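DNA polymerase beta (Leishmania infantum, PDB 4P4M) catalyses template-directed addition of deoxynucleotides to a DNA primer as a family X polymerase, and probably serves base excision and double-strand break repair. Local coordinates at residues 105-110 against 143-148; 153-158 against 195-200; 297-302 against 364-369. All coordinates share one frame; numbering follows the deposited sequence. Where two conformers were deposited one is given.

Contact 1: 105-110 against 143-148; sequences HGFGPR and VGIKYF. With NA (sodium ion), chain F; nucleotides of chain B.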
loop_
_atom_site.group_PDB
_atom_site.type_symbol
_atom_site.label_atom_id
_atom_site.label_comp_id
_atom_site.label_asym_id
_atom_site.label_seq_id
_atom_site.Cartn_x
_atom_site.Cartn_y
_atom_site.Cartn_z
ATOM N N HIS A 105 2.473 4.383 14.852
ATOM C CA HIS A 105 1.820 4.546 13.551
ATOM C C HIS A 105 0.763 5.649 13.608
ATOM O O HIS A 105 -0.139 5.601 14.461
ATOM C CB HIS A 105 1.171 3.207 13.152
ATOM C CG HIS A 105 0.783 3.110 11.708
ATOM N ND1 HIS A 105 1.381 2.489 10.662
ATOM C CD2 HIS A 105 -0.377 3.660 11.207
ATOM C CE1 HIS A 105 0.589 2.693 9.559
ATOM N NE2 HIS A 105 -0.466 3.406 9.915
ATOM N N GLY A 106 0.862 6.631 12.713
ATOM C CA GLY A 106 -0.082 7.735 12.679
ATOM C C GLY A 106 0.429 9.016 13.327
ATOM O O GLY A 106 -0.185 10.080 13.196
ATOM N N PHE A 107 1.546 8.923 14.038
ATOM C CA PHE A 107 2.128 10.106 14.673
ATOM C C PHE A 107 3.382 10.548 13.941
ATOM O O PHE A 107 4.348 9.811 13.870
ATOM C CB PHE A 107 2.438 9.845 16.154
ATOM C CG PHE A 107 1.217 9.693 17.005
ATOM C CD1 PHE A 107 0.552 8.480 17.076
ATOM C CD2 PHE A 107 0.719 10.768 17.725
ATOM C CE1 PHE A 107 -0.586 8.342 17.855
ATOM C CE2 PHE A 107 -0.413 10.634 18.505
ATOM C CZ PHE A 107 -1.066 9.420 18.570
ATOM N N GLY A 108 3.364 11.751 13.383
ATOM C CA GLY A 108 4.565 12.315 12.799
ATOM C C GLY A 108 5.112 13.389 13.724
ATOM O O GLY A 108 4.584 13.594 14.823
ATOM N N PRO A 109 6.166 14.095 13.284
ATOM C CA PRO A 109 6.782 15.147 14.107
ATOM C C PRO A 109 5.765 16.168 14.613
ATOM O O PRO A 109 5.884 16.661 15.736
ATOM C CB PRO A 109 7.762 15.806 13.141
ATOM C CG PRO A 109 8.125 14.722 12.188
ATOM C CD PRO A 109 6.874 13.905 12.007
ATOM N N ARG A 110 4.766 16.477 13.795
ATOM C CA ARG A 110 3.784 17.487 14.169
ATOM C C ARG A 110 2.918 17.051 15.351
ATOM O O ARG A 110 2.732 17.809 16.308
ATOM C CB ARG A 110 2.907 17.856 12.970
ATOM C CG ARG A 110 2.070 19.099 13.188
ATOM C CD ARG A 110 2.952 20.255 13.623
ATOM N NE ARG A 110 4.101 20.419 12.738
ATOM C CZ ARG A 110 4.119 21.231 11.686
ATOM N NH1 ARG A 110 3.051 21.959 11.392
ATOM N NH2 ARG A 110 5.207 21.316 10.932
ATOM N N VAL A 143 -5.753 3.323 16.320
ATOM C CA VAL A 143 -5.385 1.974 15.894
ATOM C C VAL A 143 -3.889 1.736 16.080
ATOM O O VAL A 143 -3.472 0.667 16.529
ATOM C CB VAL A 143 -5.802 1.699 14.421
ATOM C CG1 VAL A 143 -5.232 0.374 13.942
ATOM C CG2 VAL A 143 -7.320 1.720 14.293
ATOM N N GLY A 144 -3.074 2.734 15.753
ATOM C CA GLY A 144 -1.635 2.607 15.929
ATOM C C GLY A 144 -1.249 2.365 17.378
ATOM O O GLY A 144 -0.310 1.621 17.691
ATOM N N ILE A 145 -1.987 3.004 18.280
ATOM C CA ILE A 145 -1.759 2.839 19.705
ATOM C C ILE A 145 -2.224 1.472 20.202
ATOM O O ILE A 145 -1.477 0.754 20.873
ATOM C CB ILE A 145 -2.471 3.951 20.492
ATOM C CG1 ILE A 145 -1.762 5.289 20.251
ATOM C CG2 ILE A 145 -2.541 3.590 21.976
ATOM C CD1 ILE A 145 -2.597 6.512 20.622
ATOM N N LYS A 146 -3.454 1.108 19.862
ATOM C CA LYS A 146 -4.025 -0.163 20.313
ATOM C C LYS A 146 -3.220 -1.380 19.851
ATOM O O LYS A 146 -3.091 -2.369 20.589
ATOM C CB LYS A 146 -5.481 -0.293 19.847
ATOM C CG LYS A 146 -6.102 -1.641 20.193
ATOM C CD LYS A 146 -7.577 -1.709 19.830
ATOM C CE LYS A 146 -8.181 -3.034 20.284
ATOM N NZ LYS A 146 -9.631 -3.125 19.954
ATOM N N TYR A 147 -2.684 -1.309 18.631
ATOM C CA TYR A 147 -1.933 -2.421 18.040
ATOM C C TYR A 147 -0.414 -2.209 18.050
ATOM O O TYR A 147 0.306 -2.806 17.249
ATOM C CB TYR A 147 -2.422 -2.687 16.600
ATOM C CG TYR A 147 -3.809 -3.301 16.547
ATOM C CD1 TYR A 147 -4.950 -2.500 16.492
ATOM C CD2 TYR A 147 -3.979 -4.682 16.577
ATOM C CE1 TYR A 147 -6.231 -3.064 16.454
ATOM C CE2 TYR A 147 -5.259 -5.253 16.535
ATOM C CZ TYR A 147 -6.371 -4.435 16.480
ATOM O OH TYR A 147 -7.630 -5.003 16.444
ATOM N N PHE A 148 0.069 -1.375 18.969
ATOM C CA PHE A 148 1.503 -1.076 19.056
ATOM C C PHE A 148 2.381 -2.329 19.119
ATOM O O PHE A 148 3.357 -2.428 18.382
ATOM C CB PHE A 148 1.811 -0.144 20.239
ATOM C CG PHE A 148 3.262 0.292 20.309
ATOM C CD1 PHE A 148 3.747 1.284 19.471
ATOM C CD2 PHE A 148 4.133 -0.299 21.212
ATOM C CE1 PHE A 148 5.081 1.675 19.529
ATOM C CE2 PHE A 148 5.465 0.094 21.281
ATOM C CZ PHE A 148 5.939 1.076 20.435
HETATM NA NA NA F . 4.962 7.342 13.149
ATOM P P DG B 3 2.325 14.661 11.470
ATOM O OP1 DG B 3 1.919 14.453 12.873
ATOM O OP2 DG B 3 3.646 15.233 11.141
ATOM O "O5'" DG B 3 2.203 13.255 10.708
ATOM C "C5'" DG B 3 1.027 12.470 10.877
ATOM C "C4'" DG B 3 1.011 11.314 9.885
ATOM O "O4'" DG B 3 0.732 11.826 8.550
ATOM C "C3'" DG B 3 2.317 10.525 9.781
ATOM O "O3'" DG B 3 2.124 9.202 10.321
ATOM C "C2'" DG B 3 2.647 10.518 8.285
ATOM C "C1'" DG B 3 1.325 10.929 7.637
ATOM N N9 DG B 3 1.491 11.545 6.315
ATOM C C8 DG B 3 2.359 12.548 5.938
ATOM N N7 DG B 3 2.271 12.875 4.669
ATOM C C5 DG B 3 1.285 12.033 4.175
ATOM C C6 DG B 3 0.764 11.918 2.865
ATOM O O6 DG B 3 1.097 12.566 1.866
ATOM N N1 DG B 3 -0.226 10.932 2.781
ATOM C C2 DG B 3 -0.651 10.161 3.843
ATOM N N2 DG B 3 -1.614 9.266 3.583
ATOM N N3 DG B 3 -0.167 10.260 5.084
ATOM C C4 DG B 3 0.797 11.209 5.170
ATOM P P DT B 4 3.283 8.098 10.219
ATOM O OP1 DT B 4 3.098 7.150 11.332
ATOM O OP2 DT B 4 4.568 8.795 10.001
ATOM O "O5'" DT B 4 2.910 7.278 8.897
ATOM C "C5'" DT B 4 1.607 6.725 8.792
ATOM C "C4'" DT B 4 1.368 6.150 7.407
ATOM O "O4'" DT B 4 1.375 7.208 6.410
ATOM C "C3'" DT B 4 2.398 5.115 6.975
ATOM O "O3'" DT B 4 1.652 3.958 6.713
ATOM C "C2'" DT B 4 3.062 5.703 5.728
ATOM C "C1'" DT B 4 2.065 6.762 5.256
ATOM N N1 DT B 4 2.712 7.924 4.555
ATOM C C2 DT B 4 2.309 8.249 3.273
ATOM O O2 DT B 4 1.448 7.643 2.666
ATOM N N3 DT B 4 2.957 9.317 2.715
ATOM C C4 DT B 4 3.950 10.079 3.286
ATOM O O4 DT B 4 4.466 11.015 2.681
ATOM C C5 DT B 4 4.328 9.696 4.629
ATOM C C7 DT B 4 5.401 10.456 5.359
ATOM C C6 DT B 4 3.700 8.653 5.190
ATOM P P DA B 2 2.396 20.074 7.790
ATOM O OP1 DA B 2 2.626 20.797 9.057
ATOM O OP2 DA B 2 3.518 19.791 6.864
ATOM O "O5'" DA B 2 1.707 18.670 8.121
ATOM C "C5'" DA B 2 0.526 18.622 8.900
ATOM C "C4'" DA B 2 0.280 17.196 9.362
ATOM O "O4'" DA B 2 -0.462 16.442 8.370
ATOM C "C3'" DA B 2 1.528 16.377 9.651
ATOM O "O3'" DA B 2 1.202 15.564 10.768
ATOM C "C2'" DA B 2 1.731 15.569 8.365
ATOM C "C1'" DA B 2 0.298 15.355 7.873
ATOM N N9 DA B 2 0.079 15.383 6.423
ATOM C C8 DA B 2 0.659 16.225 5.515
ATOM N N7 DA B 2 0.253 16.041 4.279
ATOM C C5 DA B 2 -0.673 15.019 4.380
ATOM C C6 DA B 2 -1.468 14.365 3.416
ATOM N N6 DA B 2 -1.451 14.665 2.108
ATOM N N1 DA B 2 -2.283 13.385 3.857
ATOM C C2 DA B 2 -2.301 13.078 5.160
ATOM N N3 DA B 2 -1.602 13.626 6.157
ATOM C C4 DA B 2 -0.796 14.601 5.695
HETATM O O HOH W 1 1.969 1.852 16.120
HETATM O O HOH W 2 5.441 5.043 12.563
HETATM O O HOH W 3 6.677 8.001 11.562
#

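Contact 2: 153-158 against 195-200; sequences EKIPMQ and GDVDAI. With MG (magnesium ion), chain E; D3T (2',3'-dideoxy-thymidine-5'-triphosphate), chain D.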
loop_
_atom_site.group_PDB
_atom_site.type_symbol
_atom_site.label_atom_id
_atom_site.label_comp_id
_atom_site.label_asym_id
_atom_site.label_seq_id
_atom_site.Cartn_x
_atom_site.Cartn_y
_atom_site.Cartn_z
ATOM N N GLU A 153 6.092 -6.126 15.272
ATOM C CA GLU A 153 6.597 -7.485 15.028
ATOM C C GLU A 153 6.648 -7.755 13.513
ATOM O O GLU A 153 5.732 -7.392 12.798
ATOM C CB GLU A 153 5.702 -8.512 15.726
ATOM C CG GLU A 153 5.686 -8.366 17.258
ATOM C CD GLU A 153 7.030 -8.703 17.879
ATOM O OE1 GLU A 153 7.566 -9.779 17.553
ATOM O OE2 GLU A 153 7.556 -7.894 18.682
ATOM N N LYS A 154 7.725 -8.364 13.024
ATOM C CA LYS A 154 7.815 -8.654 11.596
ATOM C C LYS A 154 7.103 -9.958 11.236
ATOM O O LYS A 154 6.958 -10.849 12.067
ATOM C CB LYS A 154 9.273 -8.644 11.110
ATOM C CG LYS A 154 10.286 -9.322 12.031
ATOM C CD LYS A 154 11.712 -8.896 11.663
ATOM C CE LYS A 154 12.768 -9.525 12.561
ATOM N NZ LYS A 154 12.929 -10.985 12.335
ATOM N N ILE A 155 6.637 -10.043 9.991
ATOM C CA ILE A 155 5.921 -11.219 9.488
ATOM C C ILE A 155 6.898 -12.185 8.795
ATOM O O ILE A 155 7.541 -11.806 7.817
ATOM C CB ILE A 155 4.867 -10.808 8.426
ATOM C CG1 ILE A 155 4.028 -9.606 8.907
ATOM C CG2 ILE A 155 3.983 -12.008 8.058
ATOM C CD1 ILE A 155 3.053 -9.067 7.848
ATOM N N PRO A 156 6.994 -13.437 9.278
ATOM C CA PRO A 156 7.843 -14.425 8.599
ATOM C C PRO A 156 7.257 -14.783 7.234
ATOM O O PRO A 156 6.032 -14.827 7.089
ATOM C CB PRO A 156 7.772 -15.660 9.512
ATOM C CG PRO A 156 7.090 -15.217 10.766
ATOM C CD PRO A 156 6.250 -14.025 10.402
ATOM N N MET A 157 8.121 -15.054 6.258
ATOM C CA MET A 157 7.675 -15.403 4.909
ATOM C C MET A 157 6.591 -16.482 4.908
ATOM O O MET A 157 5.611 -16.378 4.168
ATOM C CB MET A 157 8.861 -15.835 4.029
ATOM C CG MET A 157 8.453 -16.367 2.651
ATOM S SD MET A 157 9.840 -16.785 1.565
ATOM C CE MET A 157 10.472 -15.163 1.159
ATOM N N GLN A 158 6.750 -17.514 5.735
ATOM C CA GLN A 158 5.760 -18.594 5.771
ATOM C C GLN A 158 4.347 -18.088 6.075
ATOM O O GLN A 158 3.369 -18.605 5.535
ATOM C CB GLN A 158 6.154 -19.712 6.757
ATOM C CG GLN A 158 6.312 -19.269 8.215
ATOM C CD GLN A 158 5.003 -19.275 9.013
ATOM O OE1 GLN A 158 3.989 -19.830 8.577
ATOM N NE2 GLN A 158 5.030 -18.659 10.194
ATOM N N GLY A 195 7.390 -6.203 6.871
ATOM C CA GLY A 195 6.721 -5.347 7.836
ATOM C C GLY A 195 5.201 -5.413 7.751
ATOM O O GLY A 195 4.519 -5.329 8.771
ATOM N N ASP A 196 4.671 -5.558 6.538
ATOM C CA ASP A 196 3.217 -5.554 6.317
ATOM C C ASP A 196 2.868 -6.465 5.138
ATOM O O ASP A 196 3.739 -7.162 4.593
ATOM C CB ASP A 196 2.696 -4.121 6.097
ATOM C CG ASP A 196 2.982 -3.583 4.688
ATOM O OD1 ASP A 196 3.899 -4.098 4.038
ATOM O OD2 ASP A 196 2.280 -2.663 4.206
ATOM N N VAL A 197 1.596 -6.473 4.758
ATOM C CA VAL A 197 1.145 -7.197 3.570
ATOM C C VAL A 197 0.689 -6.182 2.510
ATOM O O VAL A 197 -0.260 -5.439 2.751
ATOM C CB VAL A 197 -0.038 -8.133 3.915
ATOM C CG1 VAL A 197 -0.540 -8.852 2.645
ATOM C CG2 VAL A 197 0.369 -9.145 4.971
ATOM N N ASP A 198 1.364 -6.141 1.354
ATOM C CA ASP A 198 1.006 -5.216 0.273
ATOM C C ASP A 198 0.301 -5.947 -0.861
ATOM O O ASP A 198 0.941 -6.683 -1.625
ATOM C CB ASP A 198 2.251 -4.518 -0.294
ATOM C CG ASP A 198 3.002 -3.717 0.760
ATOM O OD1 ASP A 198 2.428 -2.762 1.326
ATOM O OD2 ASP A 198 4.178 -4.047 1.018
ATOM N N ALA A 199 -1.007 -5.742 -0.980
ATOM C CA ALA A 199 -1.789 -6.465 -1.977
ATOM C C ALA A 199 -2.293 -5.546 -3.097
ATOM O O ALA A 199 -2.627 -4.382 -2.852
ATOM C CB ALA A 199 -2.970 -7.177 -1.307
ATOM N N ILE A 200 -2.326 -6.079 -4.319
ATOM C CA ILE A 200 -3.013 -5.439 -5.446
ATOM C C ILE A 200 -4.257 -6.241 -5.801
ATOM O O ILE A 200 -4.199 -7.465 -5.981
ATOM C CB ILE A 200 -2.119 -5.371 -6.720
ATOM C CG1 ILE A 200 -0.876 -4.520 -6.466
ATOM C CG2 ILE A 200 -2.928 -4.826 -7.932
ATOM C CD1 ILE A 200 0.189 -4.647 -7.581
HETATM MG MG MG E . 5.547 -3.803 2.679
HETATM P PA D3T D . 6.540 -0.711 2.329
HETATM O O1A D3T D . 5.439 -1.628 2.737
HETATM O O2A D3T D . 6.586 0.582 3.094
HETATM O "O5'" D3T D . 5.682 -0.062 0.904
HETATM C "C5'" D3T D . 5.399 -0.967 -0.038
HETATM C "C4'" D3T D . 5.823 -0.467 -1.475
HETATM O "O4'" D3T D . 5.394 0.882 -1.688
HETATM C "C1'" D3T D . 6.342 1.566 -2.436
HETATM N N1 D3T D . 6.730 2.824 -1.728
HETATM C C6 D3T D . 6.923 2.799 -0.358
HETATM C C2 D3T D . 6.950 4.043 -2.483
HETATM O O2 D3T D . 6.796 4.076 -3.680
HETATM N N3 D3T D . 7.349 5.192 -1.753
HETATM C C4 D3T D . 7.506 5.091 -0.440
HETATM O O4 D3T D . 7.884 6.204 0.222
HETATM C C5 D3T D . 7.309 3.921 0.353
HETATM C C5M D3T D . 7.528 3.964 1.812
HETATM C "C2'" D3T D . 7.596 0.679 -2.612
HETATM C "C3'" D3T D . 7.363 -0.428 -1.605
HETATM O O3A D3T D . 7.809 -1.193 1.585
HETATM P PB D3T D . 8.414 -2.820 1.755
HETATM O O1B D3T D . 7.201 -3.591 1.362
HETATM O O2B D3T D . 9.456 -2.665 0.685
HETATM O O3B D3T D . 8.999 -3.185 3.127
HETATM P PG D3T D . 8.341 -3.769 4.586
HETATM O O1G D3T D . 6.860 -3.900 4.390
HETATM O O2G D3T D . 8.714 -2.676 5.577
HETATM O O3G D3T D . 9.018 -5.108 4.784
HETATM O O HOH W 4 5.595 -6.085 2.595
#

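Contact 3: 297-302 against 364-369; sequences VIMRQA and DVLGMP. With nucleotides of chain C.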
loop_
_atom_site.group_PDB
_atom_site.type_symbol
_atom_site.label_atom_id
_atom_site.label_comp_id
_atom_site.label_asym_id
_atom_site.label_seq_id
_atom_site.Cartn_x
_atom_site.Cartn_y
_atom_site.Cartn_z
ATOM N N VAL A 297 12.400 5.405 -6.604
ATOM C CA VAL A 297 12.907 6.761 -6.804
ATOM C C VAL A 297 13.952 6.807 -7.929
ATOM O O VAL A 297 13.904 7.680 -8.796
ATOM C CB VAL A 297 13.482 7.357 -5.496
ATOM C CG1 VAL A 297 14.219 8.658 -5.785
ATOM C CG2 VAL A 297 12.359 7.578 -4.488
ATOM N N ILE A 298 14.884 5.856 -7.915
ATOM C CA ILE A 298 15.896 5.740 -8.979
ATOM C C ILE A 298 15.265 5.527 -10.364
ATOM O O ILE A 298 15.651 6.178 -11.345
ATOM C CB ILE A 298 16.910 4.605 -8.669
ATOM C CG1 ILE A 298 17.802 5.003 -7.488
ATOM C CG2 ILE A 298 17.761 4.274 -9.897
ATOM C CD1 ILE A 298 18.547 3.843 -6.859
ATOM N N MET A 299 14.294 4.623 -10.457
ATOM C CA MET A 299 13.632 4.367 -11.742
ATOM C C MET A 299 12.803 5.575 -12.211
ATOM O O MET A 299 12.756 5.884 -13.408
ATOM C CB MET A 299 12.772 3.087 -11.680
ATOM C CG MET A 299 12.091 2.723 -13.005
ATOM S SD MET A 299 11.273 1.097 -13.008
ATOM C CE MET A 299 12.494 0.079 -13.835
ATOM N N ARG A 300 12.156 6.264 -11.275
ATOM C CA ARG A 300 11.380 7.454 -11.632
ATOM C C ARG A 300 12.296 8.615 -12.067
ATOM O O ARG A 300 11.929 9.418 -12.930
ATOM C CB ARG A 300 10.421 7.854 -10.493
ATOM C CG ARG A 300 9.295 6.817 -10.312
ATOM C CD ARG A 300 8.506 6.945 -8.994
ATOM N NE ARG A 300 7.456 5.922 -8.954
ATOM C CZ ARG A 300 6.343 6.010 -8.232
ATOM N NH1 ARG A 300 6.132 7.062 -7.443
ATOM N NH2 ARG A 300 5.442 5.035 -8.298
ATOM N N GLN A 301 13.483 8.699 -11.475
ATOM C CA GLN A 301 14.484 9.680 -11.898
ATOM C C GLN A 301 14.963 9.370 -13.322
ATOM O O GLN A 301 15.139 10.272 -14.146
ATOM C CB GLN A 301 15.676 9.697 -10.931
ATOM C CG GLN A 301 15.411 10.400 -9.603
ATOM C CD GLN A 301 16.546 10.216 -8.594
ATOM O OE1 GLN A 301 17.324 9.263 -8.676
ATOM N NE2 GLN A 301 16.640 11.137 -7.636
ATOM N N ALA A 302 15.194 8.088 -13.603
ATOM C CA ALA A 302 15.587 7.672 -14.951
ATOM C C ALA A 302 14.518 8.076 -15.973
ATOM O O ALA A 302 14.837 8.537 -17.078
ATOM C CB ALA A 302 15.835 6.166 -15.004
ATOM N N ASP A 364 13.286 -1.679 -20.324
ATOM C CA ASP A 364 13.812 -1.545 -21.694
ATOM C C ASP A 364 13.630 -0.138 -22.267
ATOM O O ASP A 364 14.555 0.429 -22.847
ATOM C CB ASP A 364 13.150 -2.565 -22.642
ATOM C CG ASP A 364 13.530 -4.004 -22.332
ATOM O OD1 ASP A 364 14.551 -4.229 -21.654
ATOM O OD2 ASP A 364 12.808 -4.923 -22.783
ATOM N N VAL A 365 12.427 0.413 -22.125
ATOM C CA VAL A 365 12.128 1.746 -22.653
ATOM C C VAL A 365 12.959 2.807 -21.930
ATOM O O VAL A 365 13.319 3.840 -22.513
ATOM C CB VAL A 365 10.623 2.058 -22.554
ATOM C CG1 VAL A 365 10.331 3.535 -22.862
ATOM C CG2 VAL A 365 9.840 1.149 -23.498
ATOM N N LEU A 366 13.287 2.544 -20.667
ATOM C CA LEU A 366 14.065 3.508 -19.883
ATOM C C LEU A 366 15.575 3.274 -19.972
ATOM O O LEU A 366 16.361 3.970 -19.322
ATOM C CB LEU A 366 13.609 3.504 -18.424
ATOM C CG LEU A 366 12.165 3.983 -18.208
ATOM C CD1 LEU A 366 11.828 3.992 -16.720
ATOM C CD2 LEU A 366 11.924 5.367 -18.843
ATOM N N GLY A 367 15.977 2.289 -20.768
ATOM C CA GLY A 367 17.387 1.970 -20.936
ATOM C C GLY A 367 18.102 1.456 -19.699
ATOM O O GLY A 367 19.302 1.691 -19.538
ATOM N N MET A 368 17.378 0.752 -18.830
ATOM C CA MET A 368 17.945 0.186 -17.606
ATOM C C MET A 368 17.986 -1.333 -17.685
ATOM O O MET A 368 17.043 -1.948 -18.165
ATOM C CB MET A 368 17.089 0.563 -16.391
ATOM C CG MET A 368 16.881 2.048 -16.185
ATOM S SD MET A 368 15.666 2.352 -14.877
ATOM C CE MET A 368 16.412 1.513 -13.476
ATOM N N PRO A 369 19.065 -1.948 -17.176
ATOM C CA PRO A 369 19.159 -3.415 -17.144
ATOM C C PRO A 369 18.062 -4.012 -16.271
ATOM O O PRO A 369 17.849 -3.518 -15.166
ATOM C CB PRO A 369 20.513 -3.671 -16.469
ATOM C CG PRO A 369 21.238 -2.377 -16.517
ATOM C CD PRO A 369 20.211 -1.302 -16.517
ATOM O OP3 DA C 1 13.697 14.441 -7.524
ATOM P P DA C 1 13.203 13.591 -6.417
ATOM O OP1 DA C 1 12.376 14.433 -5.532
ATOM O OP2 DA C 1 14.361 12.854 -5.879
ATOM O "O5'" DA C 1 12.210 12.495 -7.027
ATOM C "C5'" DA C 1 12.519 11.770 -8.194
ATOM C "C4'" DA C 1 11.231 11.122 -8.691
ATOM O "O4'" DA C 1 10.784 10.156 -7.704
ATOM C "C3'" DA C 1 10.063 12.081 -8.909
ATOM O "O3'" DA C 1 9.371 11.616 -10.067
ATOM C "C2'" DA C 1 9.257 11.944 -7.608
ATOM C "C1'" DA C 1 9.495 10.486 -7.210
ATOM N N9 DA C 1 9.497 10.226 -5.761
ATOM C C8 DA C 1 10.084 11.010 -4.800
ATOM N N7 DA C 1 9.954 10.545 -3.578
ATOM C C5 DA C 1 9.239 9.370 -3.738
ATOM C C6 DA C 1 8.789 8.413 -2.797
ATOM N N6 DA C 1 9.009 8.528 -1.475
ATOM N N1 DA C 1 8.107 7.350 -3.266
ATOM C C2 DA C 1 7.889 7.264 -4.593
ATOM N N3 DA C 1 8.267 8.100 -5.569
ATOM C C4 DA C 1 8.953 9.151 -5.075
ATOM P P DT C 2 8.182 12.479 -10.721
ATOM O OP1 DT C 2 8.109 12.126 -12.157
ATOM O OP2 DT C 2 8.345 13.892 -10.303
ATOM O "O5'" DT C 2 6.881 11.926 -9.984
ATOM C "C5'" DT C 2 6.474 10.584 -10.242
ATOM C "C4'" DT C 2 5.416 10.182 -9.232
ATOM O "O4'" DT C 2 6.014 10.059 -7.915
ATOM C "C3'" DT C 2 4.232 11.149 -9.090
ATOM O "O3'" DT C 2 3.113 10.507 -9.722
ATOM C "C2'" DT C 2 4.062 11.297 -7.576
ATOM C "C1'" DT C 2 4.941 10.176 -7.011
ATOM N N1 DT C 2 5.422 10.409 -5.604
ATOM C C2 DT C 2 5.177 9.435 -4.652
ATOM O O2 DT C 2 4.603 8.385 -4.876
ATOM N N3 DT C 2 5.633 9.723 -3.399
ATOM C C4 DT C 2 6.300 10.861 -3.002
ATOM O O4 DT C 2 6.657 11.003 -1.834
ATOM C C5 DT C 2 6.535 11.841 -4.034
ATOM C C7 DT C 2 7.253 13.126 -3.701
ATOM C C6 DT C 2 6.088 11.578 -5.272
#

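Contact 1: 105-110 against 143-148
Gly144, near the end of helix 139-146, packs its backbone against His105 in the loop leading into helix 109-119, their CA atoms 4.6 Å apart. With no side chain on Gly144, the carbonyl O of His105 settles 3.7 Å from Gly144 CA; this buried oxygen finds no hydrogen-bond partner. Water 1 ties the same two residues together, accepting from His105 N and donating to Gly144 O. Beside this seam Phe107 meets Ile145 at a slant, its ring atom CZ lying 3.9 Å from Ile145 CD1. Leu127 of helix 124-130 touches both side chains and extends the apolar patch. In the conformer described here the His105 ring turns to the DNA instead: CG stands anti to the backbone N (chi1 -165°), and one ring face receives C5' of DT4 of chain B near its rim. Backbone amides grip successive phosphates of that strand. Gly106 N donates to OP1 of DT4 at 2.7 Å and 155°, while Gly108 N donates to OP1, and Arg110 N to OP2, of DG3 of chain B. The sodium ion joins Phe107 O, 2.6 Å away, to OP1 of DT4, with Thr102 and Val104 supplying further carbonyls. A glycine-rich hairpin entering a helix and holding a DNA phosphate through amides and a monovalent cation is characteristic of the helix-hairpin-helix motif, here in the fingers domain.

Contact 2: 153-158 against 195-200
The nucleotide-binding magnesium site of the palm lies on strand 193-203, and the short strand 155-156 packs beside the start of its 195-200 portion. Ile155 carries the contact through its outermost methyl. CD1 comes within 3.8 Å of Asp196 C, and it also meets Val197 CG2 at 3.9 Å. CG1 is anti to the carbonyl carbon of Ile155 (chi1 -47°) and the chain then runs on extended (chi2 175°), which carries CD1 across to the backbone of Gly195 and Asp196. No hydrogen bond joins 153-158 to 195-200; the antiparallel pairing of the two strands uses Ser194, bonded through the backbone to Ile155. Val197 packs its side chain on Ile183 of the neighbouring strand 179-183, while Arg270 touches Ile155.

Asp196 and Asp198 form the DxD pair of the nucleotidyltransferase fold, two residues apart on the strand and both directed to the magnesium ion. Asp196 OD1 and Asp198 OD2 each bind the metal at 2.2 Å. The dideoxythymidine triphosphate adds one oxygen from each phosphate: O1A, O1B and O1G. Water 4 completes six ligands at 2.3 Å and donates to Asp196 O, so one residue holds the metal directly and also through its water. The carboxylate oxygens Asp196 OD1 and Asp198 OD2 stand only 3.0 Å apart, a closeness that the shared cation probably makes tolerable. On the gamma phosphate, Gly195 N donates to a second oxygen, O3G, over 2.9 Å in a nearly straight bond of 163°. Ser186, Arg189 and Asn296 hold the nucleotide from elsewhere in the pocket, while Asp273 lies close to Asp196 OD2.

Contact 3: 297-302 against 364-369
Within the thumb domain, helix 293-305 lays one flank on the turn that ends helix 359-365, through an apolar cluster of Met299, Ala302, Leu366 and Met368. Leu366 CD1 sits 3.9 Å from Met299 CG and equally close to Met299 O, the two side chains crossing at about a right angle. Met368 comes in from the far side of the turn: its SD lies 3.8 Å from Ala302 CB and 4.0 Å from Met299 CE. With chi1 at -178°, Met299 leaves the helix extended, CG opposite its own N, and a bend about CG-SD brings CE to Met368. This methyl-to-sulfur contact is apolar. Phe363 of helix 359-365 touches both methionines and Leu310 touches Met299, extending the cluster.

Helix 359-365 ends in a Schellman motif with Gly367 at its positive-phi position; Gly367 N bonds back to Asp364 O at 3.1 Å. Leu366 and Met368, on either side of Gly367 in sequence, both direct their CB toward 297-302. Helix 293-305 also meets the DNA. Arg300, whose CB leaves the helix away from 364-369, extends its side chain along DA1 of chain C. Its NH1 makes weak hydrogen bonds to DA1 N3 and to O2 of DT2 of chain C, acceptors on two successive bases. Val297 CG2 packs on the base of DA1, with C5 3.7 Å away.

Along the chain the contacts follow in series, contact 1 in the fingers, contact 2 in the palm and contact 3 in the thumb, so each belongs to a different subdomain of the polymerase. Contacts 1 and 2 have centres 19 Å apart and nearest atoms about 6 Å apart, with helix 148-151 between helix 139-146 and strand 155-156. Contact 3 lies 27 Å from contact 2 and 35 Å from contact 1, centre to centre, on the opposite side of the chain's centre from contact 1. None touches another. Their common ground is the bound substrate: contact 1 holds chain B, contact 2 the incoming nucleotide, and helix 293-305 of contact 3 meets chain C.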